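Local coordinates for glycosyl hydrolase family 2, TIM barrel domain protein (Parabacteroides merdae ATCC 43184, PDB 6DXU) that probably hydrolyses beta-glucuronides as a gut bacterial beta-glucuronidase of glycoside hydrolase family 2, at residues D[84-89]-D[168-173]; D[181-186]-D[596-601]. All blocks are in the same frame, centred on the assembly; numbering follows the deposited sequence.

In the fold
Interaction 1 comes first along the chain and closes before interaction 2 opens. Their centres lie about 12 Å apart. Interaction 1 stays within the sugar binding domain of family 2, where strand 90-97 begins and its antiparallel neighbour 162-169 ends. Interaction 2 joins the loop between strands 162-169 and 194-199 of that domain to the turn after strand 596-597, 410 residues on. The two meet directly: Asn170 ND2 probably bonds to Ile186 O, Tyr86 OH probably to Ile186 N, and the Tyr86 ring packs on Pro599. One connected network thus ties the sugar binding domain to the chain after strand 587-589 of the TIM barrel. Both contacts also touch the second subunit.

Interaction 1 of 2, residues D[84-89]-D[168-173]; sequences VNYYEG and CDNSRD. With NA (sodium ion), chain N; NA (sodium ion), chain O.
The loop entering strand 90-97 meets the end of its antiparallel neighbour 162-169 in the sheet of the sugar binding domain, Gly89 lying against Asn170 and Ser171. Asn170 N donates to Gly89 O at 3.1 Å. The Asn170 amide returns the bond: its OD1 accepts from Gly89 N at 2.9 Å, with the donor well above the carbonyl plane. Its ND2 gives a hydrogen to Tyr87 O at 3.1 Å, in the carbonyl plane on a lone pair. Asn170 CG sits between its backbone N and carbonyl carbon (chi1 69°), which turns the amide onto the 87-89 backbone. An alanine here is likely to leave Gly89 N without its acceptor, and Tyr87 O with Asn75 ND2 but not this second donor. Asp169 OD1 closes an Asx turn with Ser171 N at 2.9 Å. Glu88 OE1 forms a salt bridge with Arg172 NH1 at 3.0 Å, using its syn lone pair; the carboxylate and guanidinium planes are 79° apart. Val84 O, Asp78 and Asp81 bind one sodium ion; Asp173 O, Met176 and Pro178 bind another. The Arg172 guanidinium thus serves two carboxylates, Glu88 through NH1 and Glu49 of the second subunit through NE, tying 168-173 to the subunit interface.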
ATOM      1  N   VAL D  84      26.746  -3.136  28.236  1.00 23.15           N
ATOM      2  CA  VAL D  84      26.032  -3.057  26.967  1.00 24.85           C
ATOM      3  C   VAL D  84      24.602  -2.590  27.202  1.00 25.82           C
ATOM      4  O   VAL D  84      24.009  -2.855  28.253  1.00 22.91           O
ATOM      5  CB  VAL D  84      26.017  -4.417  26.225  1.00 28.86           C
ATOM      6  CG1 VAL D  84      27.433  -4.848  25.841  1.00 29.07           C
ATOM      7  CG2 VAL D  84      25.331  -5.489  27.067  1.00 24.03           C
ATOM      8  N   ASN D  85      24.053  -1.900  26.197  1.00 20.89           N
ATOM      9  CA  ASN D  85      22.615  -1.657  26.109  1.00 20.05           C
ATOM     10  C   ASN D  85      21.928  -2.963  25.724  1.00 18.47           C
ATOM     11  O   ASN D  85      22.354  -3.632  24.775  1.00 21.40           O
ATOM     12  CB  ASN D  85      22.303  -0.610  25.021  1.00 20.20           C
ATOM     13  CG  ASN D  85      23.108   0.668  25.151  1.00 27.31           C
ATOM     14  OD1 ASN D  85      23.131   1.284  26.210  1.00 23.96           O
ATOM     15  ND2 ASN D  85      23.738   1.106  24.037  1.00 27.42           N
ATOM     16  N   TYR D  86      20.856  -3.322  26.427  1.00 21.82           N
ATOM     17  CA  TYR D  86      20.172  -4.568  26.097  1.00 19.20           C
ATOM     18  C   TYR D  86      19.620  -4.527  24.672  1.00 17.18           C
ATOM     19  O   TYR D  86      19.261  -3.474  24.142  1.00 17.41           O
ATOM     20  CB  TYR D  86      19.056  -4.872  27.104  1.00 18.54           C
ATOM     21  CG  TYR D  86      17.716  -4.175  26.944  1.00 17.46           C
ATOM     22  CD1 TYR D  86      17.575  -2.802  27.142  1.00 17.11           C
ATOM     23  CD2 TYR D  86      16.560  -4.918  26.672  1.00 17.98           C
ATOM     24  CE1 TYR D  86      16.307  -2.174  27.013  1.00 19.72           C
ATOM     25  CE2 TYR D  86      15.311  -4.318  26.568  1.00 17.65           C
ATOM     26  CZ  TYR D  86      15.182  -2.949  26.746  1.00 19.87           C
ATOM     27  OH  TYR D  86      13.925  -2.374  26.643  1.00 18.97           O
ATOM     28  N   TYR D  87      19.562  -5.701  24.049  1.00 19.26           N
ATOM     29  CA  TYR D  87      19.221  -5.797  22.638  1.00 18.91           C
ATOM     30  C   TYR D  87      17.731  -5.575  22.428  1.00 19.41           C
ATOM     31  O   TYR D  87      16.902  -6.291  23.003  1.00 18.46           O
ATOM     32  CB  TYR D  87      19.615  -7.166  22.093  1.00 15.89           C
ATOM     33  CG  TYR D  87      19.244  -7.366  20.638  1.00 18.47           C
ATOM     34  CD1 TYR D  87      19.907  -6.674  19.624  1.00 20.48           C
ATOM     35  CD2 TYR D  87      18.235  -8.260  20.274  1.00 20.47           C
ATOM     36  CE1 TYR D  87      19.574  -6.876  18.284  1.00 21.05           C
ATOM     37  CE2 TYR D  87      17.892  -8.465  18.942  1.00 17.24           C
ATOM     38  CZ  TYR D  87      18.567  -7.766  17.954  1.00 18.66           C
ATOM     39  OH  TYR D  87      18.233  -7.970  16.631  1.00 18.09           O
ATOM     40  N   GLU D  88      17.399  -4.611  21.576  1.00 18.07           N
ATOM     41  CA  GLU D  88      16.035  -4.362  21.126  1.00 18.07           C
ATOM     42  C   GLU D  88      16.055  -4.445  19.603  1.00 19.35           C
ATOM     43  O   GLU D  88      16.499  -3.516  18.920  1.00 18.11           O
ATOM     44  CB  GLU D  88      15.550  -3.008  21.631  1.00 20.64           C
ATOM     45  CG  GLU D  88      15.322  -2.989  23.152  1.00 17.29           C
ATOM     46  CD  GLU D  88      14.732  -1.668  23.621  1.00 19.57           C
ATOM     47  OE1 GLU D  88      15.509  -0.727  23.932  1.00 19.89           O
ATOM     48  OE2 GLU D  88      13.488  -1.572  23.637  1.00 22.02           O
ATOM     49  N   GLY D  89      15.586  -5.562  19.059  1.00 16.99           N
ATOM     50  CA  GLY D  89      15.674  -5.769  17.636  1.00 16.67           C
ATOM     51  C   GLY D  89      15.059  -7.102  17.270  1.00 18.46           C
ATOM     52  O   GLY D  89      14.422  -7.761  18.093  1.00 17.04           O
ATOM     53  N   CYS D 168      10.714 -12.848  16.121  1.00 17.62           N
ATOM     54  CA  CYS D 168      10.274 -11.974  17.199  1.00 15.13           C
ATOM     55  C   CYS D 168      11.085 -10.692  17.139  1.00 18.70           C
ATOM     56  O   CYS D 168      12.264 -10.706  16.783  1.00 20.68           O
ATOM     57  CB  CYS D 168      10.435 -12.621  18.601  1.00 16.59           C
ATOM     58  SG  CYS D 168       9.329 -14.004  18.891  1.00 19.30           S
ATOM     59  N   ASP D 169      10.456  -9.580  17.505  1.00 18.20           N
ATOM     60  CA  ASP D 169      11.077  -8.277  17.311  1.00 20.08           C
ATOM     61  C   ASP D 169      10.710  -7.395  18.493  1.00 16.73           C
ATOM     62  O   ASP D 169       9.530  -7.102  18.709  1.00 18.21           O
ATOM     63  CB  ASP D 169      10.599  -7.678  15.970  1.00 17.68           C
ATOM     64  CG  ASP D 169      11.334  -6.401  15.572  1.00 26.25           C
ATOM     65  OD1 ASP D 169      12.173  -5.906  16.331  1.00 28.56           O
ATOM     66  OD2 ASP D 169      11.064  -5.887  14.459  1.00 34.88           O
ATOM     67  N   ASN D 170      11.701  -6.996  19.275  1.00 17.13           N
ATOM     68  CA  ASN D 170      11.474  -6.003  20.317  1.00 16.92           C
ATOM     69  C   ASN D 170      12.214  -4.709  20.007  1.00 17.16           C
ATOM     70  O   ASN D 170      12.687  -4.031  20.917  1.00 18.63           O
ATOM     71  CB  ASN D 170      11.844  -6.547  21.707  1.00 17.73           C
ATOM     72  CG  ASN D 170      13.346  -6.752  21.896  1.00 17.74           C
ATOM     73  OD1 ASN D 170      14.062  -7.093  20.954  1.00 18.39           O
ATOM     74  ND2 ASN D 170      13.824  -6.574  23.132  1.00 17.76           N
ATOM     75  N   SER D 171      12.322  -4.356  18.720  1.00 17.84           N
ATOM     76  CA  SER D 171      12.849  -3.050  18.355  1.00 17.40           C
ATOM     77  C   SER D 171      12.105  -1.972  19.125  1.00 15.96           C
ATOM     78  O   SER D 171      10.900  -2.092  19.385  1.00 16.86           O
ATOM     79  CB  SER D 171      12.694  -2.789  16.843  1.00 18.62           C
ATOM     80  OG  SER D 171      13.421  -3.734  16.071  1.00 20.28           O
ATOM     81  N   ARG D 172      12.832  -0.927  19.501  1.00 15.96           N
ATOM     82  CA  ARG D 172      12.199   0.261  20.051  1.00 17.61           C
ATOM     83  C   ARG D 172      11.176   0.792  19.053  1.00 18.90           C
ATOM     84  O   ARG D 172      11.401   0.764  17.841  1.00 15.87           O
ATOM     85  CB  ARG D 172      13.257   1.333  20.337  1.00 20.15           C
ATOM     86  CG  ARG D 172      14.285   0.919  21.356  1.00 17.88           C
ATOM     87  CD  ARG D 172      15.386   1.948  21.454  1.00 19.34           C
ATOM     88  NE  ARG D 172      14.984   3.131  22.221  1.00 20.21           N
ATOM     89  CZ  ARG D 172      15.062   3.235  23.542  1.00 18.00           C
ATOM     90  NH1 ARG D 172      15.503   2.215  24.278  1.00 17.90           N
ATOM     91  NH2 ARG D 172      14.718   4.377  24.130  1.00 17.86           N
ATOM     92  N   ASP D 173      10.039   1.265  19.562  1.00 19.50           N
ATOM     93  CA  ASP D 173       8.982   1.758  18.678  1.00 17.82           C
ATOM     94  C   ASP D 173       8.124   2.726  19.480  1.00 18.68           C
ATOM     95  O   ASP D 173       7.404   2.302  20.386  1.00 18.23           O
ATOM     96  CB  ASP D 173       8.164   0.587  18.145  1.00 19.11           C
ATOM     97  CG  ASP D 173       7.098   1.003  17.148  1.00 24.22           C
ATOM     98  OD1 ASP D 173       6.852   2.220  16.961  1.00 20.22           O
ATOM     99  OD2 ASP D 173       6.493   0.075  16.564  1.00 19.91           O
TER
HETATM  100 NA    NA N 903      22.662  -3.941  30.116  1.00 22.11          NA
HETATM  101 NA    NA O 904       7.370   1.691  22.667  1.00 21.18          NA
HETATM  102  O   HOH W   1      20.474  -2.434  29.231  1.00 21.68           O
HETATM  103  O   HOH W   2      15.569  -0.893  18.547  1.00 17.73           O
HETATM  104  O   HOH W   3       9.315   0.383  22.325  1.00 19.78           O
HETATM  105  O   HOH W   4       8.584   3.715  23.290  1.00 17.62           O

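Interaction 2 of 2, residues D[181-186]-D[596-601]; sequences LADFNI and FSTPVR
The irregular backbone of 181-186 passes closest to 596-601 at Phe184 and Thr598, whose CA atoms lie 4.2 Å apart, where the second segment leaves strand 596-597 for a type I beta turn from Thr598 to Arg601. Strand 596-597, which follows strand 587-589 of the TIM barrel, pairs antiparallel with 609-610, and the beta turn that opens the link between them is covered by a loop of the sugar binding domain. Asp183 carries the polar part of the contact. Arg601 takes its carboxylate side-on in a salt bridge, NE to OD1 and NH2 to OD2, both at 2.9 Å. The two flat groups are not coplanar; their planes stand 55° apart. Thr598 OG1 donates to the same OD1 at 2.6 Å, from the opposite face of the carboxylate to Arg601 NE. Asp183 CG lies trans to the backbone N (chi1 -171°), which carries the carboxylate across to both partners. Asn610 ND2 also bonds to OD2, while Tyr489 OH pairs with Arg601 NH2. Three donors within the contact, one of them from Thr598 and two from Arg601, hold the carboxylate, and the arginine's charge would probably favour its ionised form. Beside it, Val600 CG2 touches OD1, and the edge of the Phe596 ring meets Asp183 O, with CE1 3.2 Å away. The rings of Phe596 and Phe184 both also meet His333. At the far end, Asn185 and Pro599 run past each other in opposite directions, and Asn185 OD1 lies 3.3 Å from Pro599 CD. Water 5 accepts from Asn185 ND2 and donates to Ser597 O. The same ND2 donates to Ser597 OG at 2.8 Å, with the hydroxyl oxygen nearly in the amide plane.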
ATOM      1  N   LEU D 181      10.514   4.655  27.867  1.00 18.89           N
ATOM      2  CA  LEU D 181      10.760   5.433  29.079  1.00 19.48           C
ATOM      3  C   LEU D 181      10.476   4.627  30.339  1.00 21.72           C
ATOM      4  O   LEU D 181      10.841   5.059  31.436  1.00 17.27           O
ATOM      5  CB  LEU D 181       9.897   6.699  29.079  1.00 20.32           C
ATOM      6  CG  LEU D 181      10.153   7.647  27.902  1.00 19.36           C
ATOM      7  CD1 LEU D 181       9.130   8.777  27.886  1.00 20.33           C
ATOM      8  CD2 LEU D 181      11.552   8.217  27.964  1.00 21.01           C
ATOM      9  N   ALA D 182       9.826   3.481  30.203  1.00 17.61           N
ATOM     10  CA  ALA D 182       9.412   2.706  31.360  1.00 17.95           C
ATOM     11  C   ALA D 182      10.625   2.123  32.082  1.00 21.47           C
ATOM     12  O   ALA D 182      11.705   1.936  31.504  1.00 19.67           O
ATOM     13  CB  ALA D 182       8.452   1.588  30.944  1.00 15.69           C
ATOM     14  N   ASP D 183      10.430   1.863  33.375  1.00 17.06           N
ATOM     15  CA  ASP D 183      11.440   1.324  34.295  1.00 20.44           C
ATOM     16  C   ASP D 183      11.474  -0.200  34.273  1.00 21.31           C
ATOM     17  O   ASP D 183      11.541  -0.845  35.322  1.00 22.16           O
ATOM     18  CB  ASP D 183      11.161   1.856  35.703  1.00 18.88           C
ATOM     19  CG  ASP D 183      12.279   1.537  36.721  1.00 25.93           C
ATOM     20  OD1 ASP D 183      13.475   1.471  36.345  1.00 21.32           O
ATOM     21  OD2 ASP D 183      11.942   1.338  37.910  1.00 25.26           O
ATOM     22  N   PHE D 184      11.404  -0.809  33.088  1.00 19.49           N
ATOM     23  CA  PHE D 184      11.568  -2.255  32.954  1.00 18.64           C
ATOM     24  C   PHE D 184      11.968  -2.539  31.515  1.00 21.08           C
ATOM     25  O   PHE D 184      11.766  -1.710  30.627  1.00 18.37           O
ATOM     26  CB  PHE D 184      10.300  -3.040  33.351  1.00 17.65           C
ATOM     27  CG  PHE D 184       9.076  -2.764  32.485  1.00 20.15           C
ATOM     28  CD1 PHE D 184       8.210  -1.723  32.794  1.00 20.83           C
ATOM     29  CD2 PHE D 184       8.783  -3.568  31.391  1.00 20.02           C
ATOM     30  CE1 PHE D 184       7.087  -1.478  32.018  1.00 19.17           C
ATOM     31  CE2 PHE D 184       7.656  -3.321  30.593  1.00 20.79           C
ATOM     32  CZ  PHE D 184       6.814  -2.273  30.910  1.00 19.80           C
ATOM     33  N   ASN D 185      12.559  -3.710  31.300  1.00 19.99           N
ATOM     34  CA  ASN D 185      12.983  -4.097  29.962  1.00 22.63           C
ATOM     35  C   ASN D 185      11.792  -4.507  29.120  1.00 20.00           C
ATOM     36  O   ASN D 185      10.937  -5.281  29.569  1.00 21.31           O
ATOM     37  CB  ASN D 185      13.962  -5.264  30.018  1.00 18.96           C
ATOM     38  CG  ASN D 185      15.240  -4.902  30.725  1.00 20.88           C
ATOM     39  OD1 ASN D 185      15.970  -4.032  30.282  1.00 19.05           O
ATOM     40  ND2 ASN D 185      15.510  -5.567  31.827  1.00 20.18           N
ATOM     41  N   ILE D 186      11.772  -4.019  27.882  1.00 18.76           N
ATOM     42  CA  ILE D 186      10.784  -4.440  26.888  1.00 16.70           C
ATOM     43  C   ILE D 186      11.420  -5.618  26.161  1.00 15.36           C
ATOM     44  O   ILE D 186      12.114  -5.471  25.146  1.00 15.72           O
ATOM     45  CB  ILE D 186      10.398  -3.302  25.952  1.00 17.66           C
ATOM     46  CG1 ILE D 186       9.934  -2.111  26.794  1.00 18.25           C
ATOM     47  CG2 ILE D 186       9.268  -3.749  25.003  1.00 14.63           C
ATOM     48  CD1 ILE D 186       9.611  -0.880  25.959  1.00 20.07           C
ATOM     49  N   PHE D 596      14.250  -6.877  39.930  1.00 17.78           N
ATOM     50  CA  PHE D 596      14.076  -7.114  38.505  1.00 21.57           C
ATOM     51  C   PHE D 596      14.941  -6.141  37.719  1.00 17.66           C
ATOM     52  O   PHE D 596      15.310  -5.065  38.200  1.00 20.58           O
ATOM     53  CB  PHE D 596      12.614  -6.959  38.072  1.00 23.17           C
ATOM     54  CG  PHE D 596      12.098  -5.565  38.228  1.00 18.35           C
ATOM     55  CD1 PHE D 596      12.174  -4.652  37.183  1.00 21.07           C
ATOM     56  CD2 PHE D 596      11.560  -5.158  39.437  1.00 19.81           C
ATOM     57  CE1 PHE D 596      11.703  -3.357  37.339  1.00 19.92           C
ATOM     58  CE2 PHE D 596      11.100  -3.864  39.613  1.00 18.70           C
ATOM     59  CZ  PHE D 596      11.163  -2.960  38.545  1.00 22.61           C
ATOM     60  N   SER D 597      15.245  -6.524  36.484  1.00 19.21           N
ATOM     61  CA  SER D 597      16.134  -5.725  35.652  1.00 17.81           C
ATOM     62  C   SER D 597      15.406  -4.558  34.993  1.00 20.68           C
ATOM     63  O   SER D 597      14.233  -4.652  34.626  1.00 19.03           O
ATOM     64  CB  SER D 597      16.793  -6.599  34.582  1.00 17.72           C
ATOM     65  OG  SER D 597      17.573  -5.794  33.697  1.00 19.95           O
ATOM     66  N   THR D 598      16.120  -3.440  34.853  1.00 17.82           N
ATOM     67  CA  THR D 598      15.593  -2.250  34.202  1.00 15.97           C
ATOM     68  C   THR D 598      16.698  -1.562  33.403  1.00 19.20           C
ATOM     69  O   THR D 598      17.844  -1.443  33.886  1.00 17.95           O
ATOM     70  CB  THR D 598      14.985  -1.267  35.223  1.00 18.36           C
ATOM     71  OG1 THR D 598      14.720  -0.025  34.576  1.00 21.92           O
ATOM     72  CG2 THR D 598      15.933  -1.023  36.389  1.00 20.92           C
ATOM     73  N   PRO D 599      16.394  -1.099  32.185  1.00 18.34           N
ATOM     74  CA  PRO D 599      17.437  -0.514  31.339  1.00 14.34           C
ATOM     75  C   PRO D 599      17.824   0.893  31.741  1.00 20.74           C
ATOM     76  O   PRO D 599      18.814   1.418  31.215  1.00 18.62           O
ATOM     77  CB  PRO D 599      16.791  -0.517  29.946  1.00 19.88           C
ATOM     78  CG  PRO D 599      15.302  -0.361  30.224  1.00 16.85           C
ATOM     79  CD  PRO D 599      15.069  -1.098  31.531  1.00 19.95           C
ATOM     80  N   VAL D 600      17.058   1.548  32.612  1.00 19.02           N
ATOM     81  CA  VAL D 600      17.285   2.962  32.865  1.00 21.55           C
ATOM     82  C   VAL D 600      18.110   3.195  34.126  1.00 18.51           C
ATOM     83  O   VAL D 600      18.258   4.342  34.555  1.00 21.69           O
ATOM     84  CB  VAL D 600      15.957   3.753  32.901  1.00 22.93           C
ATOM     85  CG1 VAL D 600      15.185   3.579  31.576  1.00 21.34           C
ATOM     86  CG2 VAL D 600      15.084   3.341  34.088  1.00 24.16           C
ATOM     87  N   ARG D 601      18.663   2.141  34.730  1.00 19.36           N
ATOM     88  CA  ARG D 601      19.445   2.280  35.962  1.00 19.65           C
ATOM     89  C   ARG D 601      20.814   1.616  35.841  1.00 21.28           C
ATOM     90  O   ARG D 601      21.138   0.687  36.589  1.00 20.07           O
ATOM     91  CB  ARG D 601      18.660   1.716  37.143  1.00 22.37           C
ATOM     92  CG  ARG D 601      17.314   2.407  37.345  1.00 20.95           C
ATOM     93  CD  ARG D 601      16.600   1.846  38.575  1.00 23.73           C
ATOM     94  NE  ARG D 601      15.184   2.220  38.603  1.00 24.55           N
ATOM     95  CZ  ARG D 601      14.668   3.134  39.425  1.00 29.40           C
ATOM     96  NH1 ARG D 601      15.450   3.787  40.284  1.00 27.47           N
ATOM     97  NH2 ARG D 601      13.366   3.413  39.377  1.00 28.40           N
TER
HETATM   98  O   HOH W   5      13.320  -6.869  33.397  1.00 35.92           O